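PDB 2OO3: protein involved in catabolism of external DNA from Legionella pneumophila subsp. pneumophila, which probably methylates N6 of adenine 2030 in 23S rRNA, using S-adenosyl-L-methionine as the methyl donor. Local coordinates for residues P36-E41 / P156-G161. Residues are numbered along the deposited sequence; the frame is centred on the assembly and turned at random.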
# COMPACT_ATOMS: atom_id res chain seq x y z
N PRO A 36 -12.12 6.99 -16.27
CA PRO A 36 -10.85 6.28 -16.14
C PRO A 36 -10.00 6.85 -15.05
O PRO A 36 -10.04 8.05 -14.77
CB PRO A 36 -10.17 6.49 -17.50
CG PRO A 36 -10.98 7.47 -18.21
CD PRO A 36 -12.32 7.50 -17.64
N LEU A 37 -9.25 5.95 -14.43
CA LEU A 37 -8.32 6.24 -13.37
C LEU A 37 -6.94 5.85 -13.85
O LEU A 37 -6.75 4.78 -14.47
CB LEU A 37 -8.72 5.43 -12.10
CG LEU A 37 -7.84 5.49 -10.84
CD1 LEU A 37 -7.88 6.86 -10.16
CD2 LEU A 37 -8.24 4.41 -9.82
N PHE A 38 -5.97 6.73 -13.62
CA PHE A 38 -4.56 6.36 -13.75
C PHE A 38 -4.08 5.75 -12.42
O PHE A 38 -4.22 6.38 -11.35
CB PHE A 38 -3.74 7.63 -14.05
CG PHE A 38 -2.28 7.38 -14.26
CD1 PHE A 38 -1.85 6.42 -15.17
CD2 PHE A 38 -1.33 8.13 -13.58
CE1 PHE A 38 -0.52 6.20 -15.40
CE2 PHE A 38 0.05 7.90 -13.80
CZ PHE A 38 0.45 6.93 -14.70
N TYR A 39 -3.51 4.55 -12.47
CA TYR A 39 -2.99 3.93 -11.27
C TYR A 39 -1.49 3.79 -11.46
O TYR A 39 -1.03 3.13 -12.38
CB TYR A 39 -3.64 2.55 -11.05
CG TYR A 39 -3.02 1.78 -9.91
CD1 TYR A 39 -3.37 2.07 -8.57
CD2 TYR A 39 -2.08 0.78 -10.15
CE1 TYR A 39 -2.80 1.38 -7.52
CE2 TYR A 39 -1.50 0.05 -9.07
CZ TYR A 39 -1.86 0.38 -7.77
OH TYR A 39 -1.33 -0.29 -6.70
N LEU A 40 -0.73 4.46 -10.60
CA LEU A 40 0.74 4.45 -10.68
C LEU A 40 1.39 3.83 -9.44
O LEU A 40 1.14 4.30 -8.31
CB LEU A 40 1.26 5.90 -10.90
CG LEU A 40 2.77 6.14 -10.78
CD1 LEU A 40 3.51 5.37 -11.88
CD2 LEU A 40 3.02 7.60 -10.91
N GLU A 41 2.21 2.78 -9.64
CA GLU A 41 3.05 2.26 -8.58
C GLU A 41 4.49 2.58 -8.83
O GLU A 41 5.02 2.28 -9.90
CB GLU A 41 2.91 0.75 -8.40
CG GLU A 41 1.65 0.31 -7.69
CD GLU A 41 1.61 -1.21 -7.54
OE1 GLU A 41 0.52 -1.81 -7.46
OE2 GLU A 41 2.71 -1.80 -7.54
N PRO A 156 -1.88 13.13 -15.15
CA PRO A 156 -2.14 12.19 -16.23
C PRO A 156 -3.29 12.70 -17.09
O PRO A 156 -4.12 13.46 -16.58
CB PRO A 156 -2.58 10.91 -15.48
CG PRO A 156 -3.18 11.40 -14.21
CD PRO A 156 -2.54 12.74 -13.88
N PRO A 157 -3.36 12.25 -18.37
CA PRO A 157 -4.48 12.64 -19.24
C PRO A 157 -5.84 12.29 -18.66
O PRO A 157 -6.78 13.02 -18.89
CB PRO A 157 -4.22 11.85 -20.55
CG PRO A 157 -3.19 10.78 -20.17
CD PRO A 157 -2.39 11.37 -19.05
N GLU A 158 -5.93 11.19 -17.89
CA GLU A 158 -7.17 10.81 -17.20
C GLU A 158 -7.66 11.87 -16.20
O GLU A 158 -8.86 11.93 -15.85
CB GLU A 158 -6.97 9.48 -16.45
CG GLU A 158 -6.80 8.24 -17.32
CD GLU A 158 -5.34 7.96 -17.73
OE1 GLU A 158 -4.44 8.77 -17.49
OE2 GLU A 158 -5.09 6.90 -18.31
N LYS A 159 -6.72 12.67 -15.72
CA LYS A 159 -6.99 13.71 -14.71
C LYS A 159 -7.45 13.20 -13.36
O LYS A 159 -7.90 13.98 -12.52
CB LYS A 159 -8.00 14.75 -15.24
CG LYS A 159 -7.33 15.96 -15.84
CD LYS A 159 -7.00 15.76 -17.26
CE LYS A 159 -6.98 17.11 -17.99
NZ LYS A 159 -7.92 17.04 -19.16
N ARG A 160 -7.36 11.88 -13.17
CA ARG A 160 -7.78 11.20 -11.95
C ARG A 160 -6.68 10.20 -11.73
O ARG A 160 -6.36 9.43 -12.65
CB ARG A 160 -9.04 10.37 -12.21
CG ARG A 160 -10.32 11.12 -12.41
CD ARG A 160 -11.49 10.13 -12.27
NE ARG A 160 -11.67 9.70 -10.88
CZ ARG A 160 -12.02 8.48 -10.48
NH1 ARG A 160 -12.23 7.49 -11.37
NH2 ARG A 160 -12.19 8.24 -9.18
N GLY A 161 -6.12 10.15 -10.53
CA GLY A 161 -4.99 9.25 -10.26
C GLY A 161 -4.93 8.74 -8.84
O GLY A 161 -5.22 9.47 -7.89
O HOH W 1 -10.89 10.34 -16.10
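The backbone of F38 meets R160 and G161 where two neighbouring parallel strands, 38-41 and 161-165, begin to pair. F38 N donates to R160 O at 2.9 Å in a nearly straight bond (169° at the hydrogen), and G161 CA approaches F38 O at 3.2 Å in a CA-H...O contact. Just ahead of this pairing, one water donates to both P36 O and E158 O, joining P36 to the type I turn of P156-K159. A chi1 of -178° sets the F38 phenyl beside its own carbonyl carbon, where CD2 meets P156 CB obliquely at 3.6 Å. The chi2 bend of E158 brings OE1 obliquely to within 3.7 Å of F38 CB, the carboxylate and ring planes 19° apart, and CG lies 3.8 Å from P36 CB. Around L37, CD1 lies over one guanidinium face of R160 and packs 3.7 Å from G161 C. R160 passes P36 O with CD at 3.6 Å. Bonds to nearby parts of the Rossmann-like methyltransferase fold anchor both polar ends, E158 OE2 in a salt bridge with R115 and R160 through NH1 to K35 O and NH2 to L30 O, while both aliphatic stems lie against P36, tying the turn to the central sheet.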